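NYN domain-containing protein (Vibrio parahaemolyticus, PDB 2QIP) is of unknown function but carries a NYN domain of the PIN clan, consistent with a nuclease that acts on RNA. Local coordinates at residues H8-A13 / Q44-V49; R26-S31 / P142-Q147; N36-V41 / V73-M78; K52-A57 / G92-G97; T137-P142 / N155-D160. All coordinates share one frame; numbering follows the deposited sequence. Where two conformers were deposited one is given.

Contact 1. Residues H8-A13 / Q44-V49; sequences HKEKIA and QEKEVV
Glu10 and Lys46 face each other across two neighbouring parallel strands and show how charge can supplement backbone pairing at the surface. The Glu10 side chain runs out extended with CG anti to its own N (chi1 -173°), whereas the Lys46 chain folds at chi2 (-62°); the bend swings the ammonium back over the carboxylate, and NZ forms a salt bridge of 2.8 Å with Glu10 OE1, reaching it from above the carboxylate plane. The other oxygen, OE2, is taken by Arg111, so two cations hold the carboxylate and probably favour its charged form. The aliphatic part of Lys46 is used as well, its CB lying 3.8 Å from CD1 of Ile12, whose chain crosses it at about a right angle. On the face bearing Lys11 and Glu47, two extended side chains lie side by side and point the same way. Lys11 CE comes within 3.4 Å of Glu47 OE1, but NZ passes on to 4.6 Å from OE1. Between the two faces, three backbone bonds join the strands: Glu47 N to Glu10 O, Ile12 N to Glu47 O and Val49 N to Ile12 O, all at 2.9 Å. Where the strands begin, water 1 accepts from Glu10 N and donates to Glu45 O. The chemistry is thus amphipathic: Lys46 methylenes extend the apolar cover of Ile12 and those of Lys11 lie along Glu47, while both charged ends stay near glutamates.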
# COMPACT_ATOMS: atom_id res chain seq x y z
N HIS A 8 -3.43 13.76 29.25
CA HIS A 8 -2.30 13.60 28.35
C HIS A 8 -2.56 14.49 27.13
O HIS A 8 -3.70 14.60 26.69
CB HIS A 8 -2.18 12.14 27.87
CG HIS A 8 -1.66 11.19 28.90
ND1 HIS A 8 -2.22 9.94 29.11
CD2 HIS A 8 -0.64 11.29 29.78
CE1 HIS A 8 -1.56 9.32 30.07
NE2 HIS A 8 -0.59 10.11 30.50
N LYS A 9 -1.51 15.13 26.60
CA LYS A 9 -1.61 15.85 25.31
C LYS A 9 -2.05 14.83 24.25
O LYS A 9 -1.75 13.65 24.40
CB LYS A 9 -0.25 16.40 24.89
CG LYS A 9 0.42 17.38 25.86
CD LYS A 9 1.42 18.20 25.07
CE LYS A 9 2.79 18.20 25.71
NZ LYS A 9 3.84 18.06 24.67
N GLU A 10 -2.72 15.30 23.19
CA GLU A 10 -3.08 14.40 22.09
C GLU A 10 -1.80 13.76 21.54
O GLU A 10 -0.84 14.45 21.22
CB GLU A 10 -3.80 15.15 20.97
CG GLU A 10 -4.34 14.22 19.89
CD GLU A 10 -4.94 14.94 18.69
OE1 GLU A 10 -4.41 15.99 18.28
OE2 GLU A 10 -5.95 14.45 18.14
N LYS A 11 -1.81 12.43 21.44
CA LYS A 11 -0.68 11.69 20.89
C LYS A 11 -0.84 11.61 19.37
O LYS A 11 -1.90 11.22 18.89
CB LYS A 11 -0.64 10.28 21.47
CG LYS A 11 -0.09 10.22 22.91
CD LYS A 11 -0.14 8.77 23.45
CE LYS A 11 0.58 8.67 24.79
NZ LYS A 11 0.54 7.29 25.35
N ILE A 12 0.21 11.96 18.63
CA ILE A 12 0.15 11.95 17.17
C ILE A 12 1.28 11.14 16.55
O ILE A 12 2.37 10.99 17.12
CB ILE A 12 0.16 13.37 16.57
CG1 ILE A 12 1.50 14.08 16.80
CG2 ILE A 12 -1.03 14.17 17.11
CD1 ILE A 12 1.60 15.44 16.08
N ALA A 13 0.98 10.59 15.38
CA ALA A 13 2.00 10.04 14.49
C ALA A 13 1.94 10.82 13.20
O ALA A 13 0.84 11.06 12.70
CB ALA A 13 1.72 8.58 14.19
N GLN A 44 2.04 21.52 17.67
CA GLN A 44 1.69 22.42 18.79
C GLN A 44 0.81 21.70 19.78
O GLN A 44 -0.27 21.25 19.41
CB GLN A 44 0.89 23.63 18.28
CG GLN A 44 1.67 24.62 17.42
CD GLN A 44 0.82 25.78 16.92
OE1 GLN A 44 -0.40 25.82 17.11
NE2 GLN A 44 1.46 26.73 16.23
N GLU A 45 1.27 21.61 21.04
CA GLU A 45 0.49 20.99 22.12
C GLU A 45 0.27 19.49 21.92
O GLU A 45 -0.67 18.92 22.49
CB GLU A 45 -0.86 21.70 22.33
CG GLU A 45 -0.74 23.20 22.59
CD GLU A 45 -2.07 23.92 22.74
OE1 GLU A 45 -3.11 23.44 22.23
OE2 GLU A 45 -2.07 25.01 23.35
N LYS A 46 1.11 18.86 21.12
CA LYS A 46 0.95 17.43 20.83
C LYS A 46 2.12 16.65 21.37
O LYS A 46 3.23 17.18 21.48
CB LYS A 46 0.82 17.19 19.32
CG LYS A 46 -0.23 18.03 18.64
CD LYS A 46 -1.64 17.71 19.18
CE LYS A 46 -2.64 18.77 18.72
NZ LYS A 46 -3.97 18.54 19.35
N GLU A 47 1.85 15.38 21.72
CA GLU A 47 2.92 14.44 22.01
C GLU A 47 3.24 13.68 20.73
O GLU A 47 2.41 12.93 20.20
CB GLU A 47 2.53 13.47 23.13
CG GLU A 47 3.63 12.44 23.39
CD GLU A 47 3.28 11.41 24.45
OE1 GLU A 47 2.27 11.60 25.16
OE2 GLU A 47 4.03 10.41 24.56
N VAL A 48 4.45 13.88 20.22
CA VAL A 48 4.82 13.26 18.96
C VAL A 48 5.36 11.87 19.28
O VAL A 48 6.49 11.71 19.77
CB VAL A 48 5.86 14.09 18.19
CG1 VAL A 48 6.20 13.41 16.89
CG2 VAL A 48 5.34 15.49 17.97
N VAL A 49 4.54 10.86 19.03
CA VAL A 49 4.94 9.48 19.29
C VAL A 49 5.87 8.98 18.19
O VAL A 49 6.78 8.20 18.43
CB VAL A 49 3.70 8.59 19.45
CG1 VAL A 49 4.08 7.11 19.54
CG2 VAL A 49 2.88 9.03 20.68
O HOH W 1 -3.21 18.28 22.55

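Contact 2. Residues R26-S31 / P142-Q147; sequences REAYRS and PRLTSQ
Ala28 offers its methyl group to two consecutive side chains of the 142-147 segment. CB lies 3.8 Å from Arg143 CD and 4.1 Å from Leu144 CD1, so a small residue near the end of a helix receives both an arginine stem and a leucine branch. One residue earlier, the extended Glu27 chain crosses Leu144 obliquely, its methylenes against CD1. Arg143 starts with CG between its backbone N and carbonyl carbon (chi1 72°) and bends at chi3, a course that lays CD against Ala28 and brings the guanidinium edge to Tyr29. There NH1 is 4.0 Å from Tyr29 CE1, with the guanidinium and ring planes 83° apart, hence no stacking. Polar links are supplied from the next shell: water 2 donates to Tyr29 OH at 3.0 Å and accepts from Arg143 N at 3.0 Å, while the same hydroxyl is hydrogen-bonded to Ile159 O, which helps fix the ring's outer end. Pro142 CD stands 3.8 Å from that OH. Farther along, Ser146, at an N-cap position, is hydrogen-bonded through OG to the backbone O of Gln84 of the second subunit, and Leu144 packs on Arg86 of that subunit. The contact therefore sets the C-terminal end of helix 18-29 against the 3-10 turn that leaves strand 135-140 and leads to helix 147-152, close to where strand 155-158 ends.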
# COMPACT_ATOMS: atom_id res chain seq x y z
N ARG A 26 5.48 21.43 -6.49
CA ARG A 26 6.09 21.91 -7.75
C ARG A 26 5.03 22.20 -8.81
O ARG A 26 5.08 23.24 -9.49
CB ARG A 26 7.13 20.92 -8.28
CG ARG A 26 8.41 20.72 -7.45
CD ARG A 26 9.03 22.00 -6.88
NE ARG A 26 9.48 22.93 -7.91
CZ ARG A 26 10.05 24.11 -7.67
NH1 ARG A 26 10.41 24.88 -8.70
NH2 ARG A 26 10.26 24.52 -6.43
N GLU A 27 4.07 21.30 -8.97
CA GLU A 27 3.05 21.45 -10.01
C GLU A 27 2.09 22.60 -9.72
O GLU A 27 1.77 23.40 -10.62
CB GLU A 27 2.27 20.14 -10.23
CG GLU A 27 1.15 20.23 -11.27
CD GLU A 27 0.45 18.90 -11.51
OE1 GLU A 27 0.98 17.85 -11.10
OE2 GLU A 27 -0.64 18.92 -12.13
N ALA A 28 1.62 22.70 -8.48
CA ALA A 28 0.64 23.73 -8.14
C ALA A 28 1.23 25.11 -7.92
O ALA A 28 0.58 26.11 -8.24
CB ALA A 28 -0.12 23.31 -6.90
N TYR A 29 2.43 25.17 -7.35
CA TYR A 29 2.98 26.41 -6.83
C TYR A 29 4.39 26.74 -7.32
O TYR A 29 4.91 27.82 -7.01
CB TYR A 29 3.00 26.37 -5.30
CG TYR A 29 1.71 25.97 -4.64
CD1 TYR A 29 0.52 26.68 -4.87
CD2 TYR A 29 1.68 24.91 -3.72
CE1 TYR A 29 -0.67 26.32 -4.23
CE2 TYR A 29 0.51 24.54 -3.09
CZ TYR A 29 -0.66 25.25 -3.33
OH TYR A 29 -1.82 24.88 -2.69
N ARG A 30 5.03 25.82 -8.04
CA ARG A 30 6.48 25.89 -8.34
C ARG A 30 7.31 26.38 -7.13
O ARG A 30 8.20 27.23 -7.24
CB ARG A 30 6.77 26.69 -9.63
CG ARG A 30 6.30 25.93 -10.89
CD ARG A 30 7.43 25.31 -11.74
NE ARG A 30 8.30 24.33 -11.07
CZ ARG A 30 8.99 23.38 -11.70
NH1 ARG A 30 8.91 23.24 -13.02
NH2 ARG A 30 9.75 22.53 -11.01
N SER A 31 6.99 25.80 -5.97
CA SER A 31 7.61 26.14 -4.70
C SER A 31 7.84 24.85 -3.93
O SER A 31 7.32 23.80 -4.30
CB SER A 31 6.68 27.01 -3.86
OG SER A 31 6.36 28.22 -4.52
N PRO A 142 -4.60 21.27 -2.14
CA PRO A 142 -6.03 21.03 -2.47
C PRO A 142 -6.31 20.71 -3.94
O PRO A 142 -7.06 19.77 -4.22
CB PRO A 142 -6.72 22.32 -2.04
CG PRO A 142 -5.86 22.82 -0.94
CD PRO A 142 -4.43 22.52 -1.38
N ARG A 143 -5.68 21.44 -4.86
CA ARG A 143 -6.01 21.26 -6.28
C ARG A 143 -5.48 19.93 -6.85
O ARG A 143 -5.80 19.54 -7.97
CB ARG A 143 -5.60 22.50 -7.11
CG ARG A 143 -4.10 22.67 -7.31
CD ARG A 143 -3.72 24.00 -8.00
NE ARG A 143 -3.52 25.12 -7.07
CZ ARG A 143 -4.41 26.10 -6.85
NH1 ARG A 143 -4.13 27.07 -5.99
NH2 ARG A 143 -5.57 26.11 -7.49
N LEU A 144 -4.71 19.19 -6.04
CA LEU A 144 -4.12 17.92 -6.47
C LEU A 144 -4.41 16.78 -5.51
O LEU A 144 -3.86 15.69 -5.67
CB LEU A 144 -2.61 18.08 -6.71
CG LEU A 144 -2.26 19.04 -7.87
CD1 LEU A 144 -0.78 19.37 -7.89
CD2 LEU A 144 -2.71 18.46 -9.22
N THR A 145 -5.27 17.04 -4.53
CA THR A 145 -5.65 16.04 -3.53
C THR A 145 -7.01 15.44 -3.87
O THR A 145 -7.96 16.15 -4.21
CB THR A 145 -5.71 16.66 -2.12
OG1 THR A 145 -4.39 17.07 -1.76
CG2 THR A 145 -6.20 15.66 -1.07
N SER A 146 -7.08 14.12 -3.76
CA SER A 146 -8.33 13.42 -4.02
C SER A 146 -9.45 13.88 -3.11
O SER A 146 -9.26 13.89 -1.89
CB SER A 146 -8.10 11.94 -3.75
OG SER A 146 -9.31 11.23 -3.79
N GLN A 147 -10.62 14.18 -3.67
CA GLN A 147 -11.77 14.58 -2.84
C GLN A 147 -12.20 13.43 -1.91
O GLN A 147 -12.70 13.67 -0.80
CB GLN A 147 -12.96 15.08 -3.68
CG GLN A 147 -14.03 15.75 -2.83
CD GLN A 147 -13.52 17.00 -2.12
OE1 GLN A 147 -12.82 17.82 -2.71
NE2 GLN A 147 -13.88 17.15 -0.85
O HOH W 2 -4.06 23.94 -4.48

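Contact 3. Residues N36-V41 / V73-M78; sequences NQFWYV and VGFEVM
Helix 35-42 meets the chain where helix 61-73 ends and turns through Gly74, at positive phi (137°), toward strand 76-79; the nearest CA atoms, those of Asn36 and Val73, are 6.2 Å apart. Trp39 fills the junction. With CG anti to its backbone N (chi1 -176°), its indole reaches across the turn and lays one face against the Val73 carbonyl oxygen and Gly74 CA, the latter in a CH-pi contact 4.0 Å from the six-membered ring centroid. Val73 CG1 presses on Trp39 CB at 3.4 Å. Next, the Trp39 edge meets the Phe75 face in a T-shaped pair, centroids 5.1 Å apart and planes at 82°, while Phe75 CZ also approaches the edge of Phe38 at CE2, 4.0 Å away. Phe38 and Phe75 both continue onto Ile14 of strand 10-17, and Trp39 onto Ala51 of strand 46-55, so the helix packs through its aromatics on one side of the parallel sheet.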
# COMPACT_ATOMS: atom_id res chain seq x y z
N ASN A 36 9.84 23.05 8.30
CA ASN A 36 9.90 23.64 9.64
C ASN A 36 8.55 24.24 10.06
O ASN A 36 8.13 24.07 11.20
CB ASN A 36 10.97 24.72 9.70
CG ASN A 36 12.35 24.16 9.92
OD1 ASN A 36 12.63 23.57 10.96
ND2 ASN A 36 13.23 24.39 8.95
N GLN A 37 7.88 24.93 9.14
CA GLN A 37 6.56 25.50 9.44
C GLN A 37 5.56 24.38 9.71
O GLN A 37 4.77 24.46 10.64
CB GLN A 37 6.07 26.38 8.28
CG GLN A 37 4.87 27.27 8.63
CD GLN A 37 5.24 28.35 9.65
OE1 GLN A 37 6.43 28.59 9.90
NE2 GLN A 37 4.24 29.01 10.21
N PHE A 38 5.59 23.35 8.86
CA PHE A 38 4.70 22.22 9.07
C PHE A 38 4.93 21.59 10.46
O PHE A 38 3.98 21.35 11.19
CB PHE A 38 4.85 21.16 7.97
CG PHE A 38 4.19 19.86 8.33
CD1 PHE A 38 2.80 19.73 8.23
CD2 PHE A 38 4.93 18.80 8.80
CE1 PHE A 38 2.17 18.56 8.60
CE2 PHE A 38 4.30 17.61 9.20
CZ PHE A 38 2.92 17.50 9.09
N TRP A 39 6.19 21.29 10.81
CA TRP A 39 6.46 20.67 12.13
C TRP A 39 5.95 21.57 13.24
O TRP A 39 5.27 21.12 14.19
CB TRP A 39 7.96 20.42 12.31
CG TRP A 39 8.27 19.71 13.57
CD1 TRP A 39 8.41 20.27 14.82
CD2 TRP A 39 8.47 18.30 13.74
NE1 TRP A 39 8.67 19.29 15.74
CE2 TRP A 39 8.72 18.07 15.11
CE3 TRP A 39 8.46 17.21 12.86
CZ2 TRP A 39 8.96 16.80 15.62
CZ3 TRP A 39 8.70 15.94 13.37
CH2 TRP A 39 8.95 15.75 14.73
N TYR A 40 6.29 22.85 13.13
CA TYR A 40 5.88 23.82 14.13
C TYR A 40 4.36 23.79 14.38
O TYR A 40 3.91 23.71 15.52
CB TYR A 40 6.35 25.21 13.69
CG TYR A 40 5.62 26.41 14.29
CD1 TYR A 40 5.50 26.57 15.67
CD2 TYR A 40 5.10 27.39 13.45
CE1 TYR A 40 4.83 27.68 16.21
CE2 TYR A 40 4.46 28.50 13.97
CZ TYR A 40 4.31 28.63 15.34
OH TYR A 40 3.67 29.74 15.85
N VAL A 41 3.58 23.88 13.31
CA VAL A 41 2.14 23.95 13.45
C VAL A 41 1.55 22.60 13.87
O VAL A 41 0.74 22.54 14.82
CB VAL A 41 1.49 24.46 12.15
CG1 VAL A 41 -0.01 24.43 12.28
CG2 VAL A 41 1.97 25.87 11.88
N VAL A 73 14.73 18.67 11.69
CA VAL A 73 13.38 19.12 12.02
C VAL A 73 12.75 18.20 13.06
O VAL A 73 11.97 18.64 13.92
CB VAL A 73 12.51 19.18 10.75
CG1 VAL A 73 11.04 19.47 11.11
CG2 VAL A 73 13.03 20.27 9.80
N GLY A 74 13.08 16.91 12.96
CA GLY A 74 12.57 15.93 13.91
C GLY A 74 12.11 14.62 13.30
O GLY A 74 11.71 13.71 14.02
N PHE A 75 12.16 14.51 11.97
CA PHE A 75 11.71 13.28 11.31
C PHE A 75 12.74 12.15 11.37
O PHE A 75 13.95 12.41 11.22
CB PHE A 75 11.39 13.53 9.84
CG PHE A 75 10.24 14.45 9.63
CD1 PHE A 75 8.93 13.98 9.72
CD2 PHE A 75 10.45 15.80 9.34
CE1 PHE A 75 7.86 14.82 9.52
CE2 PHE A 75 9.36 16.66 9.14
CZ PHE A 75 8.06 16.16 9.24
N GLU A 76 12.28 10.91 11.50
CA GLU A 76 13.09 9.77 11.06
C GLU A 76 12.89 9.69 9.54
O GLU A 76 11.75 9.62 9.08
CB GLU A 76 12.68 8.45 11.73
CG GLU A 76 13.50 7.29 11.16
CD GLU A 76 13.31 5.93 11.82
OE1 GLU A 76 12.57 5.81 12.82
OE2 GLU A 76 13.95 4.95 11.33
N VAL A 77 13.97 9.76 8.77
CA VAL A 77 13.88 9.71 7.33
C VAL A 77 13.94 8.25 6.90
O VAL A 77 14.91 7.55 7.21
CB VAL A 77 14.96 10.57 6.65
CG1 VAL A 77 15.00 10.30 5.16
CG2 VAL A 77 14.70 12.08 6.93
N MSE A 78 12.88 7.82 6.22
CA MSE A 78 12.77 6.45 5.75
C MSE A 78 13.09 6.45 4.27
O MSE A 78 12.30 6.94 3.46
CB MSE A 78 11.33 5.93 5.97
CG MSE A 78 10.83 6.10 7.40
SE MSE A 78 11.81 4.98 8.65
CE MSE A 78 11.13 3.28 7.99

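Contact 4. Residues K52-A57 / G92-G97; sequences KAYAIA and GDWDVG
Tyr54 and Trp94 form the dense half of this contact, a case in which one indole is used on both its face and its edge. The Tyr54 ring leaves beside its backbone N (chi1 -65°), and CB sits almost directly over the five-membered ring of Trp94, 3.5 Å from its centroid, in a CH-pi contact. The phenol then turns its edge to the same indole: its ring and the six-membered ring are 4.9 Å apart between centroids, with planes at 73°, and CD1 is 3.6 Å from Trp94 CE3. At the indole edge, Trp94 NE1 donates to Ala55 O at 2.9 Å; the bond is nearly straight at the hydrogen (175°) and lies in the indole plane, although it reaches the carbonyl from above the carbonyl plane. This one bond satisfies the buried indole N-H and helps fix the ring's rotation, while Tyr54 OH is held by Asp101. The looser side lies toward Ile56, partly exposed, whose CD1 approaches Gly92 O at 3.8 Å and Trp94 CD1 only at 4.4 Å. Next to Trp94 in the chain, Asp93 makes an Asx turn, OD1 accepting from Asp95 N at 2.9 Å, just where helix 95-105 begins. Trp94 also packs on Leu123 of the second subunit. The indole thus lies between strand 46-55, its sheet neighbour 76-79 through Met78, and the start of helix 95-105, where the dimer partner approaches.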
# COMPACT_ATOMS: atom_id res chain seq x y z
N LYS A 52 7.74 10.24 10.69
CA LYS A 52 8.54 9.63 9.64
C LYS A 52 8.30 10.32 8.31
O LYS A 52 7.16 10.65 7.97
CB LYS A 52 8.24 8.13 9.55
CG LYS A 52 8.88 7.36 10.68
CD LYS A 52 8.60 5.88 10.66
CE LYS A 52 9.33 5.23 11.85
NZ LYS A 52 9.05 3.77 12.01
N ALA A 53 9.39 10.54 7.57
CA ALA A 53 9.36 11.16 6.25
C ALA A 53 9.84 10.12 5.26
O ALA A 53 10.99 9.65 5.36
CB ALA A 53 10.25 12.42 6.21
N TYR A 54 8.97 9.73 4.33
CA TYR A 54 9.24 8.62 3.41
C TYR A 54 9.78 9.20 2.11
O TYR A 54 9.04 9.84 1.33
CB TYR A 54 7.93 7.84 3.19
CG TYR A 54 7.48 7.18 4.47
CD1 TYR A 54 7.82 5.87 4.74
CD2 TYR A 54 6.75 7.89 5.43
CE1 TYR A 54 7.45 5.24 5.92
CE2 TYR A 54 6.38 7.28 6.64
CZ TYR A 54 6.72 5.94 6.87
OH TYR A 54 6.36 5.32 8.07
N ALA A 55 11.06 8.96 1.87
CA ALA A 55 11.79 9.63 0.78
C ALA A 55 12.55 8.61 -0.05
O ALA A 55 12.54 7.41 0.23
CB ALA A 55 12.76 10.66 1.39
N ILE A 56 13.23 9.12 -1.09
CA ILE A 56 14.01 8.28 -1.99
C ILE A 56 15.50 8.50 -1.72
O ILE A 56 15.96 9.64 -1.65
CB ILE A 56 13.66 8.60 -3.47
CG1 ILE A 56 12.15 8.45 -3.70
CG2 ILE A 56 14.47 7.72 -4.45
CD1 ILE A 56 11.57 7.04 -3.40
N ALA A 57 16.24 7.41 -1.56
CA ALA A 57 17.68 7.50 -1.36
C ALA A 57 18.39 8.13 -2.53
O ALA A 57 17.98 7.97 -3.68
CB ALA A 57 18.25 6.13 -1.10
N GLY A 92 9.12 5.04 -7.70
CA GLY A 92 9.11 5.93 -6.55
C GLY A 92 8.03 5.76 -5.49
O GLY A 92 8.00 6.54 -4.53
N ASP A 93 7.14 4.77 -5.63
CA ASP A 93 5.99 4.78 -4.71
C ASP A 93 6.07 4.10 -3.33
O ASP A 93 6.40 2.92 -3.17
CB ASP A 93 4.63 5.09 -5.38
CG ASP A 93 3.52 4.12 -5.07
OD1 ASP A 93 3.48 3.46 -4.02
OD2 ASP A 93 2.61 4.07 -5.93
N TRP A 94 5.75 4.90 -2.33
CA TRP A 94 5.86 4.49 -0.93
C TRP A 94 4.51 4.04 -0.34
O TRP A 94 4.38 3.90 0.87
CB TRP A 94 6.40 5.66 -0.10
CG TRP A 94 7.83 5.56 0.35
CD1 TRP A 94 8.86 6.41 0.01
CD2 TRP A 94 8.38 4.62 1.28
NE1 TRP A 94 10.01 6.03 0.65
CE2 TRP A 94 9.75 4.94 1.45
CE3 TRP A 94 7.84 3.53 1.99
CZ2 TRP A 94 10.58 4.22 2.31
CZ3 TRP A 94 8.67 2.81 2.84
CH2 TRP A 94 10.03 3.15 2.99
N ASP A 95 3.51 3.79 -1.18
CA ASP A 95 2.19 3.47 -0.63
C ASP A 95 2.17 2.22 0.24
O ASP A 95 1.50 2.20 1.27
CB ASP A 95 1.12 3.37 -1.73
CG ASP A 95 0.84 4.72 -2.41
OD1 ASP A 95 1.58 5.70 -2.17
OD2 ASP A 95 -0.14 4.77 -3.19
N VAL A 96 2.85 1.16 -0.20
CA VAL A 96 2.86 -0.06 0.60
C VAL A 96 3.51 0.22 1.98
O VAL A 96 2.95 -0.13 3.02
CB VAL A 96 3.57 -1.26 -0.11
CG1 VAL A 96 3.76 -2.43 0.87
CG2 VAL A 96 2.74 -1.71 -1.34
N GLY A 97 4.67 0.88 1.99
CA GLY A 97 5.36 1.05 3.26
C GLY A 97 4.66 2.02 4.21
O GLY A 97 4.63 1.81 5.43

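Contact 5. Residues T137-P142 / N155-D160; sequences TVYGVP and NFVAID
Tyr139 and Val157 meet through complementary torsions: the tyrosine ring leaves beside its backbone N (chi1 -78°), while Val157 sets CG1 anti to its own N (chi1 178°). Val157 CB lies over the ring face, 3.7 Å from the centroid in a CH-pi contact, and the valine torsion carries CG1 to 3.4 Å from Tyr139 CE1. On the other sheet face, Phe156 leans toward the neighbouring strand, its CD1 4.0 Å from Val138 CG1 and its CZ 3.4 Å from Gly140 O; Gly140 has no side chain, and the ring lies close along its backbone. The strands run parallel, 21° apart, joined by alternating bonds: Val138 N to Asn155 O, Val157 N to Val138 O at 2.8 Å, and Gly140 N to Val157 O at 3.2 Å. A fourth, Ile159 N to Gly140 O, is also 2.8 Å long and straight at the hydrogen, yet its donor stands above the carbonyl plane, consistent with the regular pairing ending here. There Ile159 packs its CB against Val141 CG2, and Pro142 CG presses tightly on Ala158 CB at 3.5 Å. Thr137 OG1 is bonded to Arg111, and Tyr139 meets Phe38 edge-to-face. Strand 135-140, helix 147-152 and strand 155-158 make a beta-alpha-beta crossover, which here completes the parallel sheet of a Rossmann-like, PIN-type alpha/beta fold.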
# COMPACT_ATOMS: atom_id res chain seq x y z
N THR A 137 -5.89 13.19 10.27
CA THR A 137 -5.80 14.47 9.55
C THR A 137 -4.96 14.25 8.30
O THR A 137 -3.90 13.62 8.37
CB THR A 137 -5.12 15.55 10.41
OG1 THR A 137 -5.91 15.79 11.58
CG2 THR A 137 -4.90 16.87 9.63
N VAL A 138 -5.42 14.79 7.17
CA VAL A 138 -4.67 14.79 5.92
C VAL A 138 -4.23 16.20 5.62
O VAL A 138 -5.05 17.12 5.72
CB VAL A 138 -5.52 14.23 4.76
CG1 VAL A 138 -4.86 14.48 3.40
CG2 VAL A 138 -5.78 12.73 4.97
N TYR A 139 -2.95 16.36 5.28
CA TYR A 139 -2.44 17.61 4.70
C TYR A 139 -2.18 17.31 3.23
O TYR A 139 -1.48 16.33 2.92
CB TYR A 139 -1.11 18.03 5.34
CG TYR A 139 -1.21 18.67 6.70
CD1 TYR A 139 -0.83 20.01 6.88
CD2 TYR A 139 -1.63 17.94 7.82
CE1 TYR A 139 -0.88 20.61 8.13
CE2 TYR A 139 -1.70 18.54 9.06
CZ TYR A 139 -1.33 19.88 9.22
OH TYR A 139 -1.41 20.47 10.46
N GLY A 140 -2.70 18.15 2.35
CA GLY A 140 -2.51 17.94 0.92
C GLY A 140 -2.68 19.23 0.15
O GLY A 140 -3.36 20.14 0.62
N VAL A 141 -2.07 19.31 -1.04
CA VAL A 141 -2.26 20.45 -1.94
C VAL A 141 -3.70 20.33 -2.49
O VAL A 141 -3.99 19.36 -3.18
CB VAL A 141 -1.24 20.41 -3.08
CG1 VAL A 141 -1.57 21.46 -4.13
CG2 VAL A 141 0.15 20.63 -2.52
N PRO A 142 -4.60 21.27 -2.14
CA PRO A 142 -6.03 21.03 -2.47
C PRO A 142 -6.31 20.71 -3.94
O PRO A 142 -7.06 19.77 -4.22
CB PRO A 142 -6.72 22.32 -2.04
CG PRO A 142 -5.86 22.82 -0.94
CD PRO A 142 -4.43 22.52 -1.38
N ASN A 155 -10.13 15.50 9.52
CA ASN A 155 -9.79 16.90 9.26
C ASN A 155 -8.88 16.94 8.07
O ASN A 155 -8.07 16.04 7.87
CB ASN A 155 -9.06 17.50 10.47
CG ASN A 155 -9.93 17.58 11.71
OD1 ASN A 155 -10.56 18.63 11.99
ND2 ASN A 155 -10.01 16.47 12.45
N PHE A 156 -9.00 18.02 7.30
CA PHE A 156 -8.14 18.25 6.15
C PHE A 156 -7.51 19.63 6.29
O PHE A 156 -8.20 20.61 6.59
CB PHE A 156 -8.91 18.17 4.83
CG PHE A 156 -8.09 18.58 3.62
CD1 PHE A 156 -7.04 17.77 3.18
CD2 PHE A 156 -8.34 19.77 2.95
CE1 PHE A 156 -6.27 18.14 2.09
CE2 PHE A 156 -7.54 20.15 1.84
CZ PHE A 156 -6.52 19.33 1.41
N VAL A 157 -6.20 19.70 6.09
CA VAL A 157 -5.50 20.99 6.14
C VAL A 157 -4.82 21.21 4.79
O VAL A 157 -4.05 20.35 4.31
CB VAL A 157 -4.45 21.03 7.27
CG1 VAL A 157 -3.69 22.39 7.24
CG2 VAL A 157 -5.09 20.79 8.65
N ALA A 158 -5.09 22.36 4.18
CA ALA A 158 -4.51 22.66 2.88
C ALA A 158 -3.02 22.91 2.94
O ALA A 158 -2.57 23.67 3.78
CB ALA A 158 -5.17 23.89 2.32
N ILE A 159 -2.26 22.29 2.03
CA ILE A 159 -0.88 22.71 1.79
C ILE A 159 -0.99 23.83 0.78
O ILE A 159 -1.26 23.60 -0.39
CB ILE A 159 0.01 21.58 1.27
CG1 ILE A 159 0.11 20.46 2.31
CG2 ILE A 159 1.43 22.11 0.87
CD1 ILE A 159 0.90 19.24 1.80
N ASP A 160 -0.82 25.05 1.27
CA ASP A 160 -0.90 26.25 0.45
C ASP A 160 0.20 27.19 0.92
O ASP A 160 1.15 26.73 1.56
CB ASP A 160 -2.29 26.90 0.56
CG ASP A 160 -2.67 27.33 1.97
OD1 ASP A 160 -1.80 27.37 2.89
OD2 ASP A 160 -3.88 27.63 2.17

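Contacts 1 and 5 are the two strand pairings, both parallel and in one sheet, yet they differ: contact 1 is a surface pairing flanked by charged side chains, whereas contact 5 is partly buried and mostly apolar in its side chains. Contacts 1 and 4 use opposite ends of strand 46-55. Contacts 3 and 4 are joined by backbone pairing of Met78 with Ala53 and Ala55, and both are led by a tryptophan, although only contact 4 is truly buried and ties its indole by a hydrogen bond. Contact 2, at the surface, shares Pro142 with contact 5 and touches it through Tyr29 and Ile159. Contacts 2 and 4 both reach the second subunit, their centres about 19 Å apart.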